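SH3 domain-containing protein (Dictyostelium discoideum, PDB 4NQI) drives membrane remodelling in osmoregulation, phagocytosis and cytokinesis, probably by binding phosphatidylinositol lipids, and is represented here by its N-terminal I-BAR domain. Local coordinates at residues K80-R91 with L205-N216; V38-Q46 with L99-K108. All coordinates share one frame; numbering follows the deposited sequence.

Interaction 1: K80-R91 with L205-N216; sequences KLADAIKDLENR and LSADTMSKFSTN
The backbone O of Leu-205, a residue whose CD1 rests against Leu-88 and Arg-91, is gripped twice by Thr-209. Thr-209 OG1 bonds to Leu-205 O at 2.8 Å, from above the carbonyl plane, beside the regular helical bond from Thr-209 N. The hydroxyl is thus turned back onto its own helix and presents OG1 to Leu-88 as part of the packing surface. The two segments are nearly antiparallel, at 175°, in the helical bundle of the I-BAR domain, and meet knobs-into-holes. Leu-88 is one knob, seated among Asp-208, Thr-209, Lys-212 and Phe-213. With CG anti to the carbonyl carbon, beside the backbone N, the branch reaches across and its two methyls divide the work. CD2 comes 3.8 Å from Thr-209 OG1, while CD1 sits over one face of the Phe-213 ring in a CH-pi contact, 3.8 Å from the centroid and offset toward the rim. In the other direction, Lys-212 fits among Ala-84, Asp-87, Leu-88 and Arg-91, its aliphatic part sliding past Leu-88 the opposite way. Charges line this side: Lys-212 NZ is 4.2 Å from Asp-87 OD2, too far for a salt bridge. Arg-91 NH1 does make one with Asp-208 OD2 at 3.3 Å. The hydrogen bond within it is weak and bent, with guanidinium and carboxylate steeply turned, 70° between their planes. The two acids probably ease the proximity of Lys-212 to Arg-91. Beyond the pair, Leu-81 and Ile-85 touch Leu-63 of helix 15-64, and Ser-206 and Thr-209 pack on Thr-209 and Ser-206 of the second subunit. Besides the methyl over its face, the Phe-213 ring receives Ala-84 CB at its edge and Ile-85 CG1 obliquely, 4.2 Å from CE1.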
loop_
_atom_site.group_PDB
_atom_site.type_symbol
_atom_site.label_atom_id
_atom_site.label_comp_id
_atom_site.label_asym_id
_atom_site.label_seq_id
_atom_site.Cartn_x
_atom_site.Cartn_y
_atom_site.Cartn_z
ATOM N N LYS B 80 7.790 6.497 -18.580
ATOM C CA LYS B 80 8.057 7.100 -17.284
ATOM C C LYS B 80 7.048 6.614 -16.243
ATOM O O LYS B 80 7.400 6.388 -15.082
ATOM C CB LYS B 80 8.019 8.622 -17.412
ATOM C CG LYS B 80 8.620 9.359 -16.236
ATOM C CD LYS B 80 8.718 10.849 -16.517
ATOM C CE LYS B 80 9.050 11.600 -15.245
ATOM N NZ LYS B 80 8.132 11.178 -14.154
ATOM N N LEU B 81 5.798 6.446 -16.667
ATOM C CA LEU B 81 4.754 5.914 -15.795
ATOM C C LEU B 81 5.051 4.458 -15.446
ATOM O O LEU B 81 4.910 4.046 -14.292
ATOM C CB LEU B 81 3.380 6.037 -16.464
ATOM C CG LEU B 81 2.183 5.427 -15.728
ATOM C CD1 LEU B 81 2.030 6.051 -14.359
ATOM C CD2 LEU B 81 0.897 5.594 -16.527
ATOM N N ALA B 82 5.478 3.690 -16.447
ATOM C CA ALA B 82 5.829 2.284 -16.257
ATOM C C ALA B 82 6.968 2.111 -15.253
ATOM O O ALA B 82 6.888 1.266 -14.355
ATOM C CB ALA B 82 6.194 1.642 -17.590
ATOM N N ASP B 83 8.028 2.902 -15.416
ATOM C CA ASP B 83 9.186 2.834 -14.523
ATOM C C ASP B 83 8.819 3.170 -13.079
ATOM O O ASP B 83 9.339 2.565 -12.139
ATOM C CB ASP B 83 10.294 3.775 -15.005
ATOM C CG ASP B 83 10.989 3.269 -16.256
ATOM O OD1 ASP B 83 10.779 2.094 -16.624
ATOM O OD2 ASP B 83 11.757 4.047 -16.863
ATOM N N ALA B 84 7.927 4.142 -12.910
ATOM C CA ALA B 84 7.505 4.574 -11.581
ATOM C C ALA B 84 6.732 3.466 -10.868
ATOM O O ALA B 84 7.018 3.143 -9.713
ATOM C CB ALA B 84 6.665 5.835 -11.678
ATOM N N ILE B 85 5.760 2.882 -11.565
ATOM C CA ILE B 85 4.959 1.794 -11.011
ATOM C C ILE B 85 5.826 0.571 -10.705
ATOM O O ILE B 85 5.653 -0.074 -9.668
ATOM C CB ILE B 85 3.778 1.419 -11.943
ATOM C CG1 ILE B 85 2.777 2.576 -12.020
ATOM C CG2 ILE B 85 3.078 0.159 -11.459
ATOM C CD1 ILE B 85 1.510 2.256 -12.795
ATOM N N LYS B 86 6.768 0.262 -11.591
ATOM C CA LYS B 86 7.680 -0.858 -11.362
ATOM C C LYS B 86 8.502 -0.651 -10.089
ATOM O O LYS B 86 8.533 -1.521 -9.211
ATOM C CB LYS B 86 8.610 -1.059 -12.559
ATOM C CG LYS B 86 9.566 -2.234 -12.386
ATOM N N ASP B 87 9.150 0.506 -9.987
ATOM C CA ASP B 87 9.973 0.818 -8.823
ATOM C C ASP B 87 9.178 0.784 -7.518
ATOM O O ASP B 87 9.658 0.267 -6.513
ATOM C CB ASP B 87 10.664 2.169 -9.007
ATOM C CG ASP B 87 11.781 2.113 -10.032
ATOM O OD1 ASP B 87 12.264 0.996 -10.324
ATOM O OD2 ASP B 87 12.184 3.184 -10.537
ATOM N N LEU B 88 7.965 1.328 -7.537
ATOM C CA LEU B 88 7.113 1.331 -6.348
ATOM C C LEU B 88 6.630 -0.071 -5.961
ATOM O O LEU B 88 6.564 -0.402 -4.776
ATOM C CB LEU B 88 5.923 2.275 -6.541
ATOM C CG LEU B 88 6.257 3.768 -6.581
ATOM C CD1 LEU B 88 5.022 4.596 -6.889
ATOM C CD2 LEU B 88 6.869 4.217 -5.265
ATOM N N GLU B 89 6.301 -0.896 -6.952
ATOM C CA GLU B 89 5.834 -2.253 -6.672
ATOM C C GLU B 89 6.964 -3.156 -6.182
ATOM O O GLU B 89 6.734 -4.064 -5.380
ATOM C CB GLU B 89 5.136 -2.868 -7.890
ATOM C CG GLU B 89 3.833 -2.177 -8.281
ATOM C CD GLU B 89 2.852 -2.045 -7.124
ATOM O OE1 GLU B 89 2.789 -2.956 -6.270
ATOM O OE2 GLU B 89 2.137 -1.023 -7.070
ATOM N N ASN B 90 8.179 -2.904 -6.662
ATOM C CA ASN B 90 9.356 -3.588 -6.138
ATOM C C ASN B 90 9.561 -3.256 -4.662
ATOM O O ASN B 90 9.909 -4.127 -3.863
ATOM C CB ASN B 90 10.608 -3.219 -6.944
ATOM C CG ASN B 90 10.794 -4.092 -8.178
ATOM O OD1 ASN B 90 10.550 -5.299 -8.145
ATOM N ND2 ASN B 90 11.239 -3.480 -9.269
ATOM N N ARG B 91 9.334 -1.994 -4.305
ATOM C CA ARG B 91 9.511 -1.548 -2.926
ATOM C C ARG B 91 8.389 -2.026 -2.008
ATOM O O ARG B 91 8.596 -2.188 -0.804
ATOM C CB ARG B 91 9.645 -0.025 -2.860
ATOM C CG ARG B 91 10.825 0.522 -3.654
ATOM C CD ARG B 91 10.961 2.031 -3.501
ATOM N NE ARG B 91 11.680 2.629 -4.625
ATOM C CZ ARG B 91 12.648 3.533 -4.510
ATOM N NH1 ARG B 91 13.033 3.956 -3.314
ATOM N NH2 ARG B 91 13.235 4.015 -5.599
ATOM N N LEU B 205 7.532 3.896 1.942
ATOM C CA LEU B 205 6.893 3.600 0.661
ATOM C C LEU B 205 5.884 4.679 0.282
ATOM O O LEU B 205 5.850 5.130 -0.866
ATOM C CB LEU B 205 6.196 2.239 0.702
ATOM C CG LEU B 205 5.354 1.919 -0.539
ATOM C CD1 LEU B 205 6.245 1.649 -1.740
ATOM C CD2 LEU B 205 4.420 0.748 -0.299
ATOM N N SER B 206 5.065 5.085 1.250
ATOM C CA SER B 206 4.083 6.141 1.036
ATOM C C SER B 206 4.765 7.436 0.598
ATOM O O SER B 206 4.272 8.136 -0.289
ATOM C CB SER B 206 3.269 6.382 2.311
ATOM O OG SER B 206 2.578 5.214 2.712
ATOM N N ALA B 207 5.900 7.743 1.221
ATOM C CA ALA B 207 6.664 8.943 0.890
ATOM C C ALA B 207 7.264 8.859 -0.513
ATOM O O ALA B 207 7.305 9.857 -1.242
ATOM C CB ALA B 207 7.753 9.187 1.925
ATOM N N ASP B 208 7.739 7.674 -0.887
ATOM C CA ASP B 208 8.263 7.460 -2.234
ATOM C C ASP B 208 7.146 7.549 -3.273
ATOM O O ASP B 208 7.356 8.036 -4.385
ATOM C CB ASP B 208 8.966 6.104 -2.336
ATOM C CG ASP B 208 10.212 6.020 -1.471
ATOM O OD1 ASP B 208 10.756 7.079 -1.089
ATOM O OD2 ASP B 208 10.656 4.888 -1.183
ATOM N N THR B 209 5.960 7.073 -2.903
ATOM C CA THR B 209 4.800 7.109 -3.791
ATOM C C THR B 209 4.388 8.546 -4.098
ATOM O O THR B 209 4.148 8.898 -5.262
ATOM C CB THR B 209 3.605 6.357 -3.182
ATOM O OG1 THR B 209 3.988 5.008 -2.891
ATOM C CG2 THR B 209 2.428 6.348 -4.147
HETATM N N MSE B 210 4.310 9.373 -3.055
HETATM C CA MSE B 210 3.949 10.781 -3.220
HETATM C C MSE B 210 4.965 11.507 -4.097
HETATM O O MSE B 210 4.595 12.269 -4.990
HETATM C CB MSE B 210 3.845 11.483 -1.863
HETATM C CG MSE B 210 2.752 10.942 -0.953
HETATM SE SE MSE B 210 2.698 11.837 0.783
HETATM C CE MSE B 210 2.152 13.608 0.198
ATOM N N SER B 211 6.247 11.263 -3.839
ATOM C CA SER B 211 7.322 11.894 -4.601
ATOM C C SER B 211 7.284 11.509 -6.081
ATOM O O SER B 211 7.420 12.369 -6.953
ATOM C CB SER B 211 8.680 11.525 -4.003
ATOM O OG SER B 211 9.739 12.122 -4.732
ATOM N N LYS B 212 7.093 10.222 -6.359
ATOM C CA LYS B 212 7.104 9.723 -7.735
ATOM C C LYS B 212 5.857 10.103 -8.533
ATOM O O LYS B 212 5.964 10.673 -9.619
ATOM C CB LYS B 212 7.303 8.204 -7.764
ATOM C CG LYS B 212 8.743 7.755 -7.563
ATOM C CD LYS B 212 8.992 6.390 -8.200
ATOM C CE LYS B 212 10.432 5.932 -7.989
ATOM N NZ LYS B 212 11.429 6.834 -8.635
ATOM N N PHE B 213 4.682 9.783 -7.995
ATOM C CA PHE B 213 3.423 9.994 -8.712
ATOM C C PHE B 213 3.112 11.468 -8.991
ATOM O O PHE B 213 2.375 11.782 -9.925
ATOM C CB PHE B 213 2.257 9.311 -7.982
ATOM C CG PHE B 213 2.169 7.827 -8.233
ATOM C CD1 PHE B 213 3.025 7.212 -9.138
ATOM C CD2 PHE B 213 1.225 7.050 -7.576
ATOM C CE1 PHE B 213 2.944 5.850 -9.379
ATOM C CE2 PHE B 213 1.141 5.685 -7.813
ATOM C CZ PHE B 213 2.002 5.087 -8.716
ATOM N N SER B 214 3.681 12.367 -8.193
ATOM C CA SER B 214 3.530 13.801 -8.434
ATOM C C SER B 214 4.271 14.227 -9.698
ATOM O O SER B 214 3.784 15.064 -10.461
ATOM C CB SER B 214 4.028 14.610 -7.236
ATOM O OG SER B 214 3.197 14.412 -6.108
ATOM N N THR B 215 5.450 13.648 -9.914
ATOM C CA THR B 215 6.233 13.926 -11.116
ATOM C C THR B 215 5.503 13.440 -12.376
ATOM O O THR B 215 5.503 14.127 -13.402
ATOM C CB THR B 215 7.636 13.289 -11.038
ATOM O OG1 THR B 215 8.274 13.681 -9.814
ATOM C CG2 THR B 215 8.493 13.737 -12.206
ATOM N N ASN B 216 4.884 12.262 -12.295
ATOM C CA ASN B 216 4.096 11.731 -13.406
ATOM C C ASN B 216 2.885 12.612 -13.700
ATOM O O ASN B 216 2.606 12.925 -14.857
ATOM C CB ASN B 216 3.632 10.303 -13.113
ATOM C CG ASN B 216 4.785 9.346 -12.888
ATOM O OD1 ASN B 216 5.017 8.892 -11.767
ATOM N ND2 ASN B 216 5.504 9.021 -13.959
#

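Interaction 2: V38-Q46 with L99-K108; sequences VIKAANKYQ and LLNEFITPNK
Ile-39 and Ile-104 pass in opposite directions with their CG2 methyls 3.9 Å apart, each a knob in the other helix. Ile-39 fits among Phe-103, Ile-104, Asn-107 and Lys-108, its CD1 lying 3.8 Å from Asn-107 CB. Ile-104 fits among Ile-39, Ala-42, Asn-43 and Gln-46; with CG1 anti to the carbonyl carbon (chi1 -70°), CD1 presses on the backbone at Asn-43 CA, 3.5 Å away. Small Ala-42 lets the Phe-103 ring in edge-on, CB lying near the ring plane 3.9 Å from CE2. Farther along, Leu-99 CD2 meets the edge of the Tyr-45 ring. Leu-99, Phe-103 and Ile-104 are carried by a wider pi-type turn at 99-104, followed by a kink at Pro-106, whose N makes no bond to the preceding turn of helix 72-140. Leu-100 O bonds there to both N and OG1 of Thr-105. In the I-BAR bundle, helix 152-224 covers this antiparallel pair: Phe-195 meets Phe-103 edge-to-face, and Gln-194 OE1 accepts from Asn-107 ND2. Helix 15-64 also faces the second subunit: Tyr-45 OH bonds to Glu-89 OE2, and Ala-42 packs on Leu-59, both of that subunit.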
loop_
_atom_site.group_PDB
_atom_site.type_symbol
_atom_site.label_atom_id
_atom_site.label_comp_id
_atom_site.label_asym_id
_atom_site.label_seq_id
_atom_site.Cartn_x
_atom_site.Cartn_y
_atom_site.Cartn_z
ATOM N N VAL B 38 -2.605 -12.918 15.488
ATOM C CA VAL B 38 -2.027 -11.729 14.860
ATOM C C VAL B 38 -0.937 -12.118 13.855
ATOM O O VAL B 38 -0.839 -11.533 12.774
ATOM C CB VAL B 38 -1.448 -10.762 15.917
ATOM C CG1 VAL B 38 -0.744 -9.588 15.254
ATOM C CG2 VAL B 38 -2.549 -10.265 16.851
ATOM N N ILE B 39 -0.130 -13.114 14.218
ATOM C CA ILE B 39 0.924 -13.627 13.345
ATOM C C ILE B 39 0.335 -14.236 12.069
ATOM O O ILE B 39 0.749 -13.884 10.961
ATOM C CB ILE B 39 1.790 -14.691 14.062
ATOM C CG1 ILE B 39 2.438 -14.112 15.326
ATOM C CG2 ILE B 39 2.851 -15.242 13.122
ATOM C CD1 ILE B 39 3.620 -13.194 15.061
ATOM N N LYS B 40 -0.622 -15.149 12.233
ATOM C CA LYS B 40 -1.319 -15.765 11.103
ATOM C C LYS B 40 -1.934 -14.706 10.201
ATOM O O LYS B 40 -1.809 -14.763 8.976
ATOM C CB LYS B 40 -2.434 -16.691 11.597
ATOM C CG LYS B 40 -1.968 -17.945 12.323
ATOM C CD LYS B 40 -3.170 -18.730 12.834
ATOM N N ALA B 41 -2.609 -13.743 10.821
ATOM C CA ALA B 41 -3.236 -12.650 10.089
ATOM C C ALA B 41 -2.196 -11.813 9.344
ATOM O O ALA B 41 -2.395 -11.449 8.182
ATOM C CB ALA B 41 -4.042 -11.785 11.031
ATOM N N ALA B 42 -1.086 -11.513 10.014
ATOM C CA ALA B 42 -0.007 -10.741 9.402
ATOM C C ALA B 42 0.660 -11.513 8.265
ATOM O O ALA B 42 1.071 -10.922 7.266
ATOM C CB ALA B 42 1.020 -10.332 10.446
ATOM N N ASN B 43 0.772 -12.828 8.427
ATOM C CA ASN B 43 1.379 -13.685 7.411
ATOM C C ASN B 43 0.581 -13.684 6.106
ATOM O O ASN B 43 1.150 -13.653 5.013
ATOM C CB ASN B 43 1.534 -15.113 7.946
ATOM C CG ASN B 43 2.372 -15.994 7.035
ATOM O OD1 ASN B 43 3.180 -15.501 6.246
ATOM N ND2 ASN B 43 2.183 -17.305 7.142
ATOM N N LYS B 44 -0.742 -13.715 6.238
ATOM C CA LYS B 44 -1.655 -13.649 5.100
ATOM C C LYS B 44 -1.590 -12.286 4.416
ATOM O O LYS B 44 -1.587 -12.195 3.184
ATOM C CB LYS B 44 -3.080 -13.913 5.583
ATOM C CG LYS B 44 -4.166 -13.595 4.571
ATOM N N TYR B 45 -1.551 -11.231 5.227
ATOM C CA TYR B 45 -1.451 -9.863 4.730
ATOM C C TYR B 45 -0.193 -9.701 3.887
ATOM O O TYR B 45 -0.228 -9.106 2.807
ATOM C CB TYR B 45 -1.437 -8.876 5.901
ATOM C CG TYR B 45 -1.418 -7.414 5.503
ATOM C CD1 TYR B 45 -2.592 -6.745 5.196
ATOM C CD2 TYR B 45 -0.228 -6.701 5.453
ATOM C CE1 TYR B 45 -2.584 -5.410 4.838
ATOM C CE2 TYR B 45 -0.211 -5.363 5.095
ATOM C CZ TYR B 45 -1.392 -4.725 4.789
ATOM O OH TYR B 45 -1.386 -3.397 4.433
ATOM N N GLN B 46 0.916 -10.238 4.386
ATOM C CA GLN B 46 2.190 -10.190 3.679
ATOM C C GLN B 46 2.106 -10.886 2.318
ATOM O O GLN B 46 2.595 -10.361 1.314
ATOM C CB GLN B 46 3.292 -10.816 4.543
ATOM C CG GLN B 46 4.625 -11.013 3.836
ATOM C CD GLN B 46 4.814 -12.428 3.322
ATOM O OE1 GLN B 46 5.345 -12.638 2.232
ATOM N NE2 GLN B 46 4.392 -13.409 4.113
ATOM N N LEU B 99 7.944 -7.086 7.030
ATOM C CA LEU B 99 6.892 -7.594 7.906
ATOM C C LEU B 99 7.127 -9.067 8.234
ATOM O O LEU B 99 6.871 -9.510 9.356
ATOM C CB LEU B 99 5.519 -7.414 7.252
ATOM C CG LEU B 99 4.311 -7.893 8.065
ATOM C CD1 LEU B 99 4.179 -7.096 9.351
ATOM C CD2 LEU B 99 3.024 -7.816 7.252
ATOM N N LEU B 100 7.626 -9.817 7.255
ATOM C CA LEU B 100 7.910 -11.238 7.440
ATOM C C LEU B 100 9.177 -11.466 8.262
ATOM O O LEU B 100 9.184 -12.279 9.188
ATOM C CB LEU B 100 8.043 -11.941 6.085
ATOM C CG LEU B 100 8.366 -13.438 6.140
ATOM C CD1 LEU B 100 7.201 -14.214 6.725
ATOM C CD2 LEU B 100 8.746 -13.991 4.768
ATOM N N ASN B 101 10.245 -10.750 7.917
ATOM C CA ASN B 101 11.553 -10.957 8.537
ATOM C C ASN B 101 11.727 -10.255 9.884
ATOM O O ASN B 101 12.432 -10.756 10.760
ATOM C CB ASN B 101 12.670 -10.514 7.586
ATOM C CG ASN B 101 12.706 -11.326 6.303
ATOM O OD1 ASN B 101 12.415 -12.524 6.302
ATOM N ND2 ASN B 101 13.071 -10.676 5.202
ATOM N N GLU B 102 11.092 -9.095 10.041
ATOM C CA GLU B 102 11.290 -8.260 11.226
ATOM C C GLU B 102 10.176 -8.390 12.266
ATOM O O GLU B 102 10.373 -8.033 13.429
ATOM C CB GLU B 102 11.458 -6.789 10.830
ATOM C CG GLU B 102 12.529 -6.528 9.775
ATOM C CD GLU B 102 13.929 -6.500 10.354
ATOM O OE1 GLU B 102 14.071 -6.678 11.584
ATOM O OE2 GLU B 102 14.887 -6.296 9.581
ATOM N N PHE B 103 9.011 -8.890 11.855
ATOM C CA PHE B 103 7.908 -9.105 12.796
ATOM C C PHE B 103 7.462 -10.563 12.925
ATOM O O PHE B 103 7.587 -11.163 13.993
ATOM C CB PHE B 103 6.694 -8.238 12.449
ATOM C CG PHE B 103 5.478 -8.553 13.278
ATOM C CD1 PHE B 103 5.480 -8.321 14.646
ATOM C CD2 PHE B 103 4.339 -9.088 12.696
ATOM C CE1 PHE B 103 4.367 -8.615 15.418
ATOM C CE2 PHE B 103 3.223 -9.380 13.461
ATOM C CZ PHE B 103 3.239 -9.144 14.824
ATOM N N ILE B 104 6.928 -11.114 11.836
ATOM C CA ILE B 104 6.305 -12.441 11.839
ATOM C C ILE B 104 7.189 -13.549 12.420
ATOM O O ILE B 104 6.819 -14.186 13.409
ATOM C CB ILE B 104 5.817 -12.834 10.425
ATOM C CG1 ILE B 104 4.617 -11.972 10.027
ATOM C CG2 ILE B 104 5.451 -14.310 10.369
ATOM C CD1 ILE B 104 4.296 -12.016 8.549
ATOM N N THR B 105 8.350 -13.771 11.812
ATOM C CA THR B 105 9.278 -14.799 12.290
ATOM C C THR B 105 9.867 -14.514 13.689
ATOM O O THR B 105 9.895 -15.410 14.535
ATOM C CB THR B 105 10.404 -15.094 11.261
ATOM O OG1 THR B 105 9.833 -15.274 9.957
ATOM C CG2 THR B 105 11.173 -16.344 11.650
ATOM N N PRO B 106 10.339 -13.275 13.945
ATOM C CA PRO B 106 10.887 -13.025 15.287
ATOM C C PRO B 106 9.852 -13.053 16.418
ATOM O O PRO B 106 10.212 -13.427 17.534
ATOM C CB PRO B 106 11.483 -11.619 15.167
ATOM C CG PRO B 106 11.732 -11.434 13.716
ATOM C CD PRO B 106 10.613 -12.149 13.034
ATOM N N ASN B 107 8.607 -12.662 16.154
ATOM C CA ASN B 107 7.593 -12.672 17.210
ATOM C C ASN B 107 7.003 -14.063 17.428
ATOM O O ASN B 107 6.572 -14.395 18.534
ATOM C CB ASN B 107 6.487 -11.650 16.937
ATOM C CG ASN B 107 5.785 -11.195 18.206
ATOM O OD1 ASN B 107 4.637 -11.563 18.465
ATOM N ND2 ASN B 107 6.479 -10.391 19.009
ATOM N N LYS B 108 6.986 -14.867 16.369
ATOM C CA LYS B 108 6.586 -16.268 16.468
ATOM C C LYS B 108 7.507 -16.988 17.452
ATOM O O LYS B 108 7.048 -17.737 18.321
ATOM C CB LYS B 108 6.648 -16.924 15.088
ATOM C CG LYS B 108 6.038 -18.314 15.006
ATOM C CD LYS B 108 5.550 -18.611 13.591
ATOM C CE LYS B 108 6.656 -18.432 12.563
ATOM N NZ LYS B 108 6.139 -18.563 11.170
#

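How the interactions relate
From the N terminus, helix 15-64 supplies 38-46, and helix 72-140 then brings first 80-91 and later 99-108. At 99-108 interaction 2 closes a loop through the turn after residue 64. Helix 152-224 returns 205-216 to 80-91, closing the longer loop of interaction 1. The segments alternate, so the two loops cross, sharing helix 72-140. Interaction 2 joins the first two long helices, its centre about 8 Å from the centre of the chain; interaction 1 joins the second and third, its centre about 26 Å from that of interaction 2. The dimer links them again, since 80-91 of one chain meets 38-46 of the second subunit.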